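Aminotransferase (Streptomyces pactum, PDB 4ZM4) is a pyridoxal-5'-phosphate-binding protein of the class-III aminotransferase family, with two subunits in its assembly. Local coordinates at residues V38-V43 against L402-Q407; I61-G66 against V411-N416; G139-V144 against L187-Q192. The protein carries 1 engineered substitution. One frame throughout, in Å; residues are numbered along the deposited sequence.

Contacts 1 and 2 are neighbours, with centres about 9 Å apart. Helix 396-408 is followed by strand 411-412, and Gln403 NE2 of contact 1 hydrogen-bonds to Phe413 O of contact 2. Contact 2 is buried, and its His414 side chain comes within about 5 Å of the bound P3B. Contact 1 is only partly buried and joins a loop to the helix mainly through the amide of one glutamine. Contact 3 lies about 39 Å from contact 1 and 35 Å from contact 2, between centres. It is a partly buried strand pair of the seven-stranded sheet. Contacts 2 and 3 rest on parallel backbone pairing, whereas contact 1 has none. All three touch the second subunit.

Contact 1 of 3, residues V38-V43 against L402-Q407; sequences VPLPLV and LQTLAQ
Leu40 and Thr404 mark the closest backbone approach, with 6.1 Å between Leu40 CA and Thr404 CA. Segment 38-43 is an irregular loop leading to strand 44-48. Segment 402-407 is a piece of helix 396-408. The main link is a hydrogen bond from Gln407 NE2 to Leu40 O, 2.7 Å long, with an N-H...O angle of 156°. The donor stands above the carbonyl plane of Leu40. The carbonyl oxygen, in turn, lies close to the amide plane of Gln407. Gln407 reaches across because its CG is anti to the backbone N (chi1 -171°) and the chain stays extended beyond it. This joins the loop before the small four-stranded sheet to the helix that leads into strand 411-412, both parts of the class-III aminotransferase fold. A water accepts from Gln407 NE2 and donates to Pro41 O, 2.9 Å from each of these atoms. The same amide nitrogen is packed by carbon on the loop side: Leu40 CD2 and Leu42 CB each lie 3.7 Å from Gln407 NE2. One turn earlier in the helix, Leu40 CD2 meets Thr404 CG2 at 4.1 Å. Gln403 NE2 makes a weak bond of 3.5 Å to Gln407 OE1; its stronger partner is Phe413 O. Pro39 CG lies 4.1 Å from Gln403 OE1, the two side chains coming from opposite directions; both also pack on Pro415.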
ATOM      1  N   VAL B  38       6.258 -14.205 -16.477  1.00 35.68           N
ATOM      2  CA  VAL B  38       7.116 -13.946 -17.632  1.00 38.73           C
ATOM      3  C   VAL B  38       8.117 -15.106 -17.784  1.00 36.91           C
ATOM      4  O   VAL B  38       9.329 -14.907 -17.716  1.00 38.45           O
ATOM      5  CB  VAL B  38       7.857 -12.607 -17.520  1.00 42.80           C
ATOM      6  CG1 VAL B  38       8.387 -12.152 -18.873  1.00 46.38           C
ATOM      7  CG2 VAL B  38       6.962 -11.544 -16.930  1.00 48.36           C
ATOM      8  N   PRO B  39       7.599 -16.330 -17.974  1.00 33.59           N
ATOM      9  CA  PRO B  39       8.500 -17.482 -18.119  1.00 34.28           C
ATOM     10  C   PRO B  39       9.412 -17.400 -19.353  1.00 34.42           C
ATOM     11  O   PRO B  39      10.474 -18.019 -19.359  1.00 33.29           O
ATOM     12  CB  PRO B  39       7.540 -18.669 -18.218  1.00 32.85           C
ATOM     13  CG  PRO B  39       6.251 -18.075 -18.707  1.00 32.54           C
ATOM     14  CD  PRO B  39       6.181 -16.703 -18.128  1.00 31.19           C
ATOM     15  N   LEU B  40       8.974 -16.687 -20.391  1.00 32.59           N
ATOM     16  CA  LEU B  40       9.871 -16.236 -21.439  1.00 32.59           C
ATOM     17  C   LEU B  40      10.213 -14.802 -21.072  1.00 31.57           C
ATOM     18  O   LEU B  40       9.369 -13.912 -21.139  1.00 32.53           O
ATOM     19  CB  LEU B  40       9.221 -16.299 -22.823  1.00 32.76           C
ATOM     20  CG  LEU B  40      10.175 -15.893 -23.967  1.00 36.16           C
ATOM     21  CD1 LEU B  40      11.225 -16.979 -24.208  1.00 35.45           C
ATOM     22  CD2 LEU B  40       9.423 -15.573 -25.265  1.00 35.44           C
ATOM     23  N   PRO B  41      11.441 -14.564 -20.651  1.00 30.03           N
ATOM     24  CA  PRO B  41      11.756 -13.261 -20.058  1.00 27.40           C
ATOM     25  C   PRO B  41      11.396 -12.072 -20.917  1.00 26.41           C
ATOM     26  O   PRO B  41      11.597 -12.101 -22.138  1.00 26.83           O
ATOM     27  CB  PRO B  41      13.266 -13.325 -19.848  1.00 27.12           C
ATOM     28  CG  PRO B  41      13.543 -14.778 -19.658  1.00 29.09           C
ATOM     29  CD  PRO B  41      12.541 -15.525 -20.496  1.00 30.43           C
ATOM     30  N   LEU B  42      10.897 -11.020 -20.253  1.00 26.12           N
ATOM     31  CA  LEU B  42      10.567  -9.745 -20.859  1.00 23.57           C
ATOM     32  C   LEU B  42      10.824  -8.690 -19.816  1.00 23.09           C
ATOM     33  O   LEU B  42      10.202  -8.722 -18.758  1.00 25.15           O
ATOM     34  CB  LEU B  42       9.093  -9.726 -21.262  1.00 24.57           C
ATOM     35  CG  LEU B  42       8.612  -8.606 -22.196  1.00 24.88           C
ATOM     36  CD1 LEU B  42       7.122  -8.773 -22.424  1.00 24.45           C
ATOM     37  CD2 LEU B  42       8.884  -7.201 -21.671  1.00 24.24           C
ATOM     38  N   VAL B  43      11.754  -7.777 -20.089  1.00 20.80           N
ATOM     39  CA  VAL B  43      12.014  -6.673 -19.211  1.00 19.90           C
ATOM     40  C   VAL B  43      11.642  -5.389 -19.932  1.00 19.80           C
ATOM     41  O   VAL B  43      12.090  -5.131 -21.040  1.00 20.43           O
ATOM     42  CB  VAL B  43      13.497  -6.606 -18.777  1.00 20.85           C
ATOM     43  CG1 VAL B  43      13.709  -5.454 -17.809  1.00 21.38           C
ATOM     44  CG2 VAL B  43      13.934  -7.904 -18.141  1.00 22.26           C
ATOM     45  N   LEU B 402       1.063 -21.627 -25.702  1.00 26.38           N
ATOM     46  CA  LEU B 402       0.496 -20.560 -26.550  1.00 24.60           C
ATOM     47  C   LEU B 402       0.979 -19.154 -26.188  1.00 23.67           C
ATOM     48  O   LEU B 402       1.237 -18.347 -27.084  1.00 24.17           O
ATOM     49  CB  LEU B 402      -1.030 -20.590 -26.511  1.00 24.42           C
ATOM     50  CG  LEU B 402      -1.750 -19.651 -27.467  1.00 25.44           C
ATOM     51  CD1 LEU B 402      -1.525 -20.101 -28.905  1.00 27.68           C
ATOM     52  CD2 LEU B 402      -3.237 -19.588 -27.147  1.00 25.92           C
ATOM     53  N   GLN B 403       1.116 -18.835 -24.908  1.00 23.42           N
ATOM     54  CA  GLN B 403       1.499 -17.461 -24.579  1.00 24.41           C
ATOM     55  C   GLN B 403       2.980 -17.166 -24.842  1.00 24.84           C
ATOM     56  O   GLN B 403       3.300 -16.053 -25.232  1.00 24.03           O
ATOM     57  CB  GLN B 403       1.029 -16.995 -23.163  1.00 24.11           C
ATOM     58  CG  GLN B 403       2.025 -17.007 -22.026  1.00 24.12           C
ATOM     59  CD  GLN B 403       3.190 -16.040 -22.108  1.00 20.67           C
ATOM     60  OE1 GLN B 403       4.308 -16.469 -21.973  1.00 23.15           O
ATOM     61  NE2 GLN B 403       2.936 -14.764 -22.222  1.00 20.38           N
ATOM     62  N   THR B 404       3.873 -18.144 -24.654  1.00 25.09           N
ATOM     63  CA  THR B 404       5.290 -18.005 -25.120  1.00 23.25           C
ATOM     64  C   THR B 404       5.327 -17.691 -26.608  1.00 22.63           C
ATOM     65  O   THR B 404       6.077 -16.818 -27.052  1.00 23.00           O
ATOM     66  CB  THR B 404       6.113 -19.287 -24.845  1.00 23.22           C
ATOM     67  OG1 THR B 404       6.256 -19.484 -23.436  1.00 22.08           O
ATOM     68  CG2 THR B 404       7.489 -19.228 -25.469  1.00 23.61           C
ATOM     69  N   LEU B 405       4.507 -18.403 -27.386  1.00 23.90           N
ATOM     70  CA  LEU B 405       4.502 -18.239 -28.839  1.00 24.71           C
ATOM     71  C   LEU B 405       3.962 -16.877 -29.212  1.00 25.03           C
ATOM     72  O   LEU B 405       4.507 -16.201 -30.087  1.00 25.69           O
ATOM     73  CB  LEU B 405       3.691 -19.360 -29.505  1.00 26.34           C
ATOM     74  CG  LEU B 405       4.377 -20.745 -29.521  1.00 27.41           C
ATOM     75  CD1 LEU B 405       3.370 -21.869 -29.734  1.00 26.86           C
ATOM     76  CD2 LEU B 405       5.480 -20.780 -30.575  1.00 26.86           C
ATOM     77  N   ALA B 406       2.878 -16.480 -28.548  1.00 24.96           N
ATOM     78  CA  ALA B 406       2.261 -15.163 -28.775  1.00 24.45           C
ATOM     79  C   ALA B 406       3.217 -14.048 -28.416  1.00 22.96           C
ATOM     80  O   ALA B 406       3.354 -13.093 -29.157  1.00 22.77           O
ATOM     81  CB  ALA B 406       0.968 -15.034 -27.963  1.00 24.20           C
ATOM     82  N   GLN B 407       3.915 -14.205 -27.294  1.00 23.83           N
ATOM     83  CA  GLN B 407       4.875 -13.205 -26.838  1.00 23.70           C
ATOM     84  C   GLN B 407       5.960 -12.983 -27.871  1.00 26.21           C
ATOM     85  O   GLN B 407       6.305 -11.837 -28.164  1.00 24.06           O
ATOM     86  CB  GLN B 407       5.491 -13.595 -25.508  1.00 24.47           C
ATOM     87  CG  GLN B 407       6.337 -12.502 -24.863  1.00 24.27           C
ATOM     88  CD  GLN B 407       6.811 -12.862 -23.458  1.00 24.97           C
ATOM     89  OE1 GLN B 407       6.007 -13.228 -22.585  1.00 26.85           O
ATOM     90  NE2 GLN B 407       8.120 -12.757 -23.225  1.00 24.76           N
TER
HETATM   91  O   HOH W   1      10.345 -11.435 -24.636  1.00 23.31           O

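Contact 2 of 3, residues I61-G66 against V411-N416; sequences IDLNMG and VYFHPN
Ile61 and Val411 pair as parallel strands, followed by Asp62 with Tyr412. The pair sits at one side of the small mixed sheet of this class-III aminotransferase, where strand 411-412 is outermost within the chain. Two backbone hydrogen bonds hold it: Tyr412 N to Ile61 O, and Leu63 N to Tyr412 O, each 2.8 Å. The tight packing is on the side of Ile61 and Val411. Here Leu63 CD1 comes to 3.6 Å from Val411 CG1, the side chains crossing. Helix 429-444 packs on Ile61 and Val411. On the other sheet face, with CG anti to the backbone N (chi1 178°), the Tyr412 ring extends alongside Asp62 and Asn64. Asp62 OD1 sits at the ring edge, in plane, 3.5 Å from Tyr412 CD2. Asn64 CB approaches obliquely, 3.8 Å from Tyr412 CE2, and the amide and ring planes are 87° apart. Tyr412 OH hydrogen-bonds to Ala37 O, and Leu95 of the second subunit packs on the tyrosine. The looser part is toward His414, whose side chain is about 5 Å from the bound P3B. There a water links Asn64 OD1 to His414 N; the closest direct approach is Asn64 OD1 to His414 CB, 4.3 Å. Asp62 forms an Asx turn, and its OD2 hydrogen-bonds to Tyr74 OH. From the same face of the carboxylate, Asp62 OD1 takes Asn64 N at 2.9 Å and Met65 N at 3.0 Å.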
ATOM      1  N   ILE B  61       2.488  -5.712 -28.158  1.00 22.24           N
ATOM      2  CA  ILE B  61       1.132  -5.341 -27.834  1.00 21.19           C
ATOM      3  C   ILE B  61       0.739  -6.035 -26.552  1.00 20.94           C
ATOM      4  O   ILE B  61       0.790  -7.261 -26.461  1.00 22.98           O
ATOM      5  CB  ILE B  61       0.158  -5.735 -28.953  1.00 22.27           C
ATOM      6  CG1 ILE B  61       0.448  -4.917 -30.219  1.00 23.84           C
ATOM      7  CG2 ILE B  61      -1.277  -5.470 -28.530  1.00 21.69           C
ATOM      8  CD1 ILE B  61      -0.168  -5.518 -31.475  1.00 23.97           C
ATOM      9  N   ASP B  62       0.366  -5.245 -25.548  1.00 20.96           N
ATOM     10  CA  ASP B  62       0.046  -5.743 -24.217  1.00 19.43           C
ATOM     11  C   ASP B  62      -1.443  -5.936 -24.055  1.00 20.50           C
ATOM     12  O   ASP B  62      -2.208  -4.978 -24.194  1.00 21.69           O
ATOM     13  CB  ASP B  62       0.562  -4.743 -23.189  1.00 20.15           C
ATOM     14  CG  ASP B  62       0.722  -5.350 -21.774  1.00 19.58           C
ATOM     15  OD1 ASP B  62       0.167  -6.414 -21.519  1.00 20.17           O
ATOM     16  OD2 ASP B  62       1.412  -4.743 -20.944  1.00 17.97           O
ATOM     17  N   LEU B  63      -1.882  -7.178 -23.798  1.00 20.26           N
ATOM     18  CA  LEU B  63      -3.301  -7.448 -23.522  1.00 19.31           C
ATOM     19  C   LEU B  63      -3.570  -7.507 -22.012  1.00 19.16           C
ATOM     20  O   LEU B  63      -4.724  -7.514 -21.584  1.00 17.53           O
ATOM     21  CB  LEU B  63      -3.748  -8.747 -24.183  1.00 19.48           C
ATOM     22  CG  LEU B  63      -3.599  -8.811 -25.692  1.00 19.42           C
ATOM     23  CD1 LEU B  63      -4.073 -10.151 -26.179  1.00 19.80           C
ATOM     24  CD2 LEU B  63      -4.348  -7.687 -26.401  1.00 20.05           C
ATOM     25  N   ASN B  64      -2.498  -7.530 -21.221  1.00 17.88           N
ATOM     26  CA  ASN B  64      -2.586  -7.573 -19.764  1.00 17.86           C
ATOM     27  C   ASN B  64      -2.679  -6.172 -19.136  1.00 17.68           C
ATOM     28  O   ASN B  64      -3.382  -5.977 -18.169  1.00 15.91           O
ATOM     29  CB  ASN B  64      -1.351  -8.300 -19.235  1.00 18.62           C
ATOM     30  CG  ASN B  64      -1.429  -8.585 -17.755  1.00 18.59           C
ATOM     31  OD1 ASN B  64      -2.303  -9.316 -17.295  1.00 18.04           O
ATOM     32  ND2 ASN B  64      -0.489  -8.019 -16.992  1.00 18.87           N
ATOM     33  N   MET B  65      -1.918  -5.223 -19.668  1.00 18.45           N
ATOM     34  CA  MET B  65      -2.007  -3.819 -19.274  1.00 19.54           C
ATOM     35  C   MET B  65      -1.811  -3.511 -17.792  1.00 19.26           C
ATOM     36  O   MET B  65      -2.466  -2.597 -17.233  1.00 18.86           O
ATOM     37  CB  MET B  65      -3.348  -3.234 -19.762  1.00 20.90           C
ATOM     38  CG  MET B  65      -3.495  -3.243 -21.281  1.00 22.08           C
ATOM     39  SD  MET B  65      -2.244  -2.313 -22.194  1.00 21.54           S
ATOM     40  CE  MET B  65      -2.431  -0.666 -21.511  1.00 22.39           C
ATOM     41  N   GLY B  66      -0.907  -4.243 -17.147  1.00 18.78           N
ATOM     42  CA  GLY B  66      -0.583  -3.952 -15.755  1.00 19.15           C
ATOM     43  C   GLY B  66      -1.697  -4.207 -14.799  1.00 19.03           C
ATOM     44  O   GLY B  66      -1.802  -3.573 -13.745  1.00 21.31           O
ATOM     45  N   VAL B 411       2.785 -10.188 -28.843  1.00 24.46           N
ATOM     46  CA  VAL B 411       1.547 -10.000 -28.066  1.00 23.48           C
ATOM     47  C   VAL B 411       1.759 -10.635 -26.686  1.00 22.81           C
ATOM     48  O   VAL B 411       2.057 -11.824 -26.600  1.00 21.87           O
ATOM     49  CB  VAL B 411       0.345 -10.648 -28.775  1.00 23.55           C
ATOM     50  CG1 VAL B 411      -0.925 -10.598 -27.909  1.00 25.07           C
ATOM     51  CG2 VAL B 411       0.096  -9.969 -30.113  1.00 22.98           C
ATOM     52  N   TYR B 412       1.596  -9.846 -25.621  1.00 20.35           N
ATOM     53  CA  TYR B 412       1.705 -10.361 -24.274  1.00 18.62           C
ATOM     54  C   TYR B 412       0.349 -10.492 -23.600  1.00 19.49           C
ATOM     55  O   TYR B 412      -0.368  -9.506 -23.451  1.00 19.08           O
ATOM     56  CB  TYR B 412       2.609  -9.485 -23.403  1.00 17.57           C
ATOM     57  CG  TYR B 412       2.709  -9.980 -21.985  1.00 17.35           C
ATOM     58  CD1 TYR B 412       3.489 -11.070 -21.667  1.00 17.24           C
ATOM     59  CD2 TYR B 412       1.977  -9.386 -20.954  1.00 18.15           C
ATOM     60  CE1 TYR B 412       3.574 -11.566 -20.370  1.00 16.62           C
ATOM     61  CE2 TYR B 412       2.048  -9.877 -19.646  1.00 17.11           C
ATOM     62  CZ  TYR B 412       2.852 -10.965 -19.365  1.00 17.24           C
ATOM     63  OH  TYR B 412       2.944 -11.447 -18.077  1.00 16.52           O
ATOM     64  N   PHE B 413       0.052 -11.705 -23.123  1.00 19.20           N
ATOM     65  CA  PHE B 413      -0.942 -11.918 -22.095  1.00 19.40           C
ATOM     66  C   PHE B 413      -0.342 -12.832 -21.004  1.00 18.98           C
ATOM     67  O   PHE B 413       0.669 -13.446 -21.245  1.00 17.93           O
ATOM     68  CB  PHE B 413      -2.249 -12.474 -22.685  1.00 19.93           C
ATOM     69  CG  PHE B 413      -2.077 -13.694 -23.530  1.00 20.89           C
ATOM     70  CD1 PHE B 413      -2.090 -14.940 -22.951  1.00 21.52           C
ATOM     71  CD2 PHE B 413      -1.894 -13.601 -24.886  1.00 21.43           C
ATOM     72  CE1 PHE B 413      -1.917 -16.072 -23.717  1.00 22.47           C
ATOM     73  CE2 PHE B 413      -1.738 -14.730 -25.661  1.00 22.08           C
ATOM     74  CZ  PHE B 413      -1.753 -15.975 -25.080  1.00 21.76           C
ATOM     75  N   HIS B 414      -0.981 -12.921 -19.831  1.00 19.47           N
ATOM     76  CA  HIS B 414      -0.492 -13.759 -18.722  1.00 19.98           C
ATOM     77  C   HIS B 414      -0.599 -15.258 -19.107  1.00 19.51           C
ATOM     78  O   HIS B 414      -1.599 -15.671 -19.676  1.00 18.46           O
ATOM     79  CB  HIS B 414      -1.293 -13.493 -17.455  1.00 21.10           C
ATOM     80  CG  HIS B 414      -0.663 -14.021 -16.205  1.00 23.96           C
ATOM     81  ND1 HIS B 414      -0.587 -15.365 -15.907  1.00 23.61           N
ATOM     82  CD2 HIS B 414      -0.125 -13.376 -15.145  1.00 26.37           C
ATOM     83  CE1 HIS B 414       0.008 -15.532 -14.747  1.00 23.40           C
ATOM     84  NE2 HIS B 414       0.274 -14.339 -14.248  1.00 25.51           N
ATOM     85  N   PRO B 415       0.426 -16.059 -18.789  1.00 19.42           N
ATOM     86  CA  PRO B 415       0.438 -17.472 -19.180  1.00 20.15           C
ATOM     87  C   PRO B 415      -0.617 -18.366 -18.554  1.00 20.19           C
ATOM     88  O   PRO B 415      -0.891 -19.436 -19.112  1.00 21.31           O
ATOM     89  CB  PRO B 415       1.819 -17.976 -18.747  1.00 20.08           C
ATOM     90  CG  PRO B 415       2.467 -16.862 -18.015  1.00 20.28           C
ATOM     91  CD  PRO B 415       1.744 -15.596 -18.326  1.00 19.66           C
ATOM     92  N   ASN B 416      -1.160 -17.967 -17.411  1.00 17.97           N
ATOM     93  CA  ASN B 416      -2.208 -18.697 -16.764  1.00 18.41           C
ATOM     94  C   ASN B 416      -3.527 -18.339 -17.446  1.00 19.54           C
ATOM     95  O   ASN B 416      -3.920 -17.182 -17.511  1.00 22.10           O
ATOM     96  CB  ASN B 416      -2.249 -18.358 -15.274  1.00 18.83           C
ATOM     97  CG  ASN B 416      -3.246 -19.196 -14.507  1.00 20.31           C
ATOM     98  OD1 ASN B 416      -4.198 -19.754 -15.068  1.00 19.77           O
ATOM     99  ND2 ASN B 416      -3.033 -19.305 -13.227  1.00 22.25           N
TER
HETATM  100  O   HOH W   2      -3.268 -11.123 -19.455  1.00 27.24           O

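Contact 3 of 3, residues G139-V144 against L187-Q192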
ATOM      1  N   GLY B 139     -20.195  -5.870  15.570  1.00 20.82           N
ATOM      2  CA  GLY B 139     -19.789  -6.562  16.793  1.00 20.40           C
ATOM      3  C   GLY B 139     -19.633  -8.054  16.558  1.00 21.34           C
ATOM      4  O   GLY B 139     -19.688  -8.836  17.493  1.00 24.80           O
ATOM      5  N   ARG B 140     -19.431  -8.461  15.309  1.00 21.30           N
ATOM      6  CA  ARG B 140     -19.262  -9.877  14.955  1.00 20.04           C
ATOM      7  C   ARG B 140     -17.869 -10.039  14.409  1.00 18.58           C
ATOM      8  O   ARG B 140     -17.162  -9.060  14.242  1.00 21.32           O
ATOM      9  CB  ARG B 140     -20.313 -10.311  13.922  1.00 20.71           C
ATOM     10  CG  ARG B 140     -21.753 -10.027  14.346  1.00 21.32           C
ATOM     11  CD  ARG B 140     -22.737 -10.271  13.189  1.00 22.73           C
ATOM     12  NE  ARG B 140     -24.126  -9.945  13.515  1.00 22.31           N
ATOM     13  CZ  ARG B 140     -25.159 -10.119  12.694  1.00 22.50           C
ATOM     14  NH1 ARG B 140     -24.974 -10.641  11.489  1.00 23.06           N
ATOM     15  NH2 ARG B 140     -26.381  -9.745  13.064  1.00 21.78           N
ATOM     16  N   THR B 141     -17.459 -11.270  14.141  1.00 17.79           N
ATOM     17  CA  THR B 141     -16.131 -11.536  13.649  1.00 17.24           C
ATOM     18  C   THR B 141     -16.066 -12.335  12.340  1.00 16.30           C
ATOM     19  O   THR B 141     -15.132 -12.155  11.565  1.00 14.14           O
ATOM     20  CB  THR B 141     -15.271 -12.220  14.728  1.00 19.15           C
ATOM     21  OG1 THR B 141     -15.835 -13.485  15.040  1.00 23.82           O
ATOM     22  CG2 THR B 141     -15.223 -11.386  15.983  1.00 19.75           C
ATOM     23  N   LEU B 142     -17.067 -13.183  12.081  1.00 15.66           N
ATOM     24  CA  LEU B 142     -17.030 -14.119  10.950  1.00 15.28           C
ATOM     25  C   LEU B 142     -17.146 -13.437   9.609  1.00 14.35           C
ATOM     26  O   LEU B 142     -18.100 -12.655   9.375  1.00 16.36           O
ATOM     27  CB  LEU B 142     -18.143 -15.143  11.137  1.00 15.83           C
ATOM     28  CG  LEU B 142     -18.242 -16.308  10.141  1.00 17.66           C
ATOM     29  CD1 LEU B 142     -16.960 -17.160  10.117  1.00 17.55           C
ATOM     30  CD2 LEU B 142     -19.443 -17.186  10.444  1.00 17.23           C
ATOM     31  N   VAL B 143     -16.229 -13.728   8.698  1.00 13.32           N
ATOM     32  CA  VAL B 143     -16.305 -13.198   7.328  1.00 13.47           C
ATOM     33  C   VAL B 143     -16.437 -14.330   6.313  1.00 14.07           C
ATOM     34  O   VAL B 143     -15.788 -15.370   6.459  1.00 15.00           O
ATOM     35  CB  VAL B 143     -15.083 -12.333   6.990  1.00 13.36           C
ATOM     36  CG1 VAL B 143     -15.079 -11.896   5.523  1.00 13.66           C
ATOM     37  CG2 VAL B 143     -15.023 -11.113   7.891  1.00 12.31           C
ATOM     38  N   VAL B 144     -17.275 -14.122   5.293  1.00 13.96           N
ATOM     39  CA  VAL B 144     -17.520 -15.110   4.253  1.00 14.71           C
ATOM     40  C   VAL B 144     -16.832 -14.680   2.954  1.00 15.61           C
ATOM     41  O   VAL B 144     -16.915 -13.498   2.558  1.00 17.94           O
ATOM     42  CB  VAL B 144     -19.021 -15.269   3.962  1.00 14.93           C
ATOM     43  CG1 VAL B 144     -19.247 -16.173   2.755  1.00 14.76           C
ATOM     44  CG2 VAL B 144     -19.774 -15.803   5.197  1.00 15.30           C
ATOM     45  N   LEU B 187      -7.010 -17.527   9.668  1.00 17.71           N
ATOM     46  CA  LEU B 187      -8.242 -17.727   8.924  1.00 18.75           C
ATOM     47  C   LEU B 187      -9.340 -18.346   9.743  1.00 19.92           C
ATOM     48  O   LEU B 187     -10.298 -18.882   9.194  1.00 22.84           O
ATOM     49  CB  LEU B 187      -7.944 -18.567   7.675  1.00 19.24           C
ATOM     50  CG  LEU B 187      -6.996 -17.947   6.638  1.00 18.83           C
ATOM     51  CD1 LEU B 187      -6.805 -18.912   5.487  1.00 18.94           C
ATOM     52  CD2 LEU B 187      -7.463 -16.624   6.082  1.00 19.27           C
ATOM     53  N   ALA B 188      -9.165 -18.345  11.071  1.00 21.75           N
ATOM     54  CA  ALA B 188     -10.104 -18.985  11.993  1.00 21.09           C
ATOM     55  C   ALA B 188     -11.515 -18.430  11.855  1.00 20.81           C
ATOM     56  O   ALA B 188     -12.472 -19.145  12.100  1.00 20.94           O
ATOM     57  CB  ALA B 188      -9.637 -18.786  13.413  1.00 23.22           C
ATOM     58  N   HIS B 189     -11.621 -17.152  11.468  1.00 19.73           N
ATOM     59  CA  HIS B 189     -12.888 -16.434  11.396  1.00 17.86           C
ATOM     60  C   HIS B 189     -13.228 -16.117   9.945  1.00 17.31           C
ATOM     61  O   HIS B 189     -13.915 -15.160   9.644  1.00 19.50           O
ATOM     62  CB  HIS B 189     -12.820 -15.174  12.278  1.00 17.89           C
ATOM     63  CG  HIS B 189     -12.570 -15.474  13.726  1.00 18.64           C
ATOM     64  ND1 HIS B 189     -13.580 -15.799  14.604  1.00 19.71           N
ATOM     65  CD2 HIS B 189     -11.429 -15.528  14.440  1.00 19.37           C
ATOM     66  CE1 HIS B 189     -13.070 -16.078  15.785  1.00 19.75           C
ATOM     67  NE2 HIS B 189     -11.766 -15.889  15.721  1.00 20.09           N
ATOM     68  N   THR B 190     -12.692 -16.909   9.039  1.00 17.14           N
ATOM     69  CA  THR B 190     -12.933 -16.743   7.642  1.00 16.22           C
ATOM     70  C   THR B 190     -13.377 -18.083   7.053  1.00 18.35           C
ATOM     71  O   THR B 190     -12.763 -19.098   7.282  1.00 18.92           O
ATOM     72  CB  THR B 190     -11.681 -16.289   6.908  1.00 14.77           C
ATOM     73  OG1 THR B 190     -11.149 -15.110   7.520  1.00 12.62           O
ATOM     74  CG2 THR B 190     -11.996 -15.994   5.425  1.00 14.31           C
ATOM     75  N   VAL B 191     -14.433 -18.027   6.242  1.00 18.80           N
ATOM     76  CA  VAL B 191     -15.137 -19.187   5.757  1.00 17.77           C
ATOM     77  C   VAL B 191     -15.275 -19.013   4.230  1.00 18.31           C
ATOM     78  O   VAL B 191     -15.191 -17.883   3.706  1.00 18.93           O
ATOM     79  CB  VAL B 191     -16.451 -19.287   6.589  1.00 17.88           C
ATOM     80  CG1 VAL B 191     -17.701 -19.360   5.760  1.00 18.50           C
ATOM     81  CG2 VAL B 191     -16.367 -20.447   7.610  1.00 17.31           C
ATOM     82  N   GLN B 192     -15.512 -20.104   3.510  1.00 17.02           N
ATOM     83  CA  GLN B 192     -15.553 -20.030   2.067  1.00 16.41           C
ATOM     84  C   GLN B 192     -16.651 -20.923   1.507  1.00 16.78           C
ATOM     85  O   GLN B 192     -16.908 -22.005   2.045  1.00 15.88           O
ATOM     86  CB  GLN B 192     -14.203 -20.424   1.484  1.00 16.14           C
ATOM     87  CG  GLN B 192     -13.951 -19.896   0.102  1.00 16.14           C
ATOM     88  CD  GLN B 192     -12.564 -20.189  -0.462  1.00 17.15           C
ATOM     89  OE1 GLN B 192     -11.862 -19.264  -0.832  1.00 18.98           O
ATOM     90  NE2 GLN B 192     -12.158 -21.455  -0.497  1.00 17.26           N
TER
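His189 holds its imidazole ring beside Thr141, and the two side chains cross at an angle. Thr141 OG1 approaches the ring obliquely, 3.3 Å from His189 ND1. Arg135 of helix 123-138 packs on the His189 side chain. His189 NE2 hydrogen-bonds to Glu185 OE2 of the second subunit, and Pro184 of that subunit packs on the histidine. The histidine directly precedes strand 190-193, which pairs in parallel with strand 142-146. This pair lies at the edge of the seven-stranded mixed sheet of the large domain of this class-III aminotransferase, with strand 190-193 outermost within the chain. A type I turn from Leu187 to Thr190 delivers that strand. Val143 pairs with Thr190, and Val144 with Val191; the axes of the two short strands are 28° apart. Val143 serves both backbone bonds: its N reaches His189 O at 2.9 Å, and its O takes Val191 N at 3.0 Å. The first donor is tilted 21° from the carbonyl plane of His189. Leu142 CA also approaches His189 O at 3.5 Å, a CA-H...O contact. The Leu142 side chain has CG anti to the backbone N (chi1 -175°), which brings its tip toward the neighbouring strand, with CD1 4.2 Å from Val191 CB. On the face of Val144 and Val191, the two side chains cross, and Val144 CG2 meets Val191 CG1 at 4.2 Å.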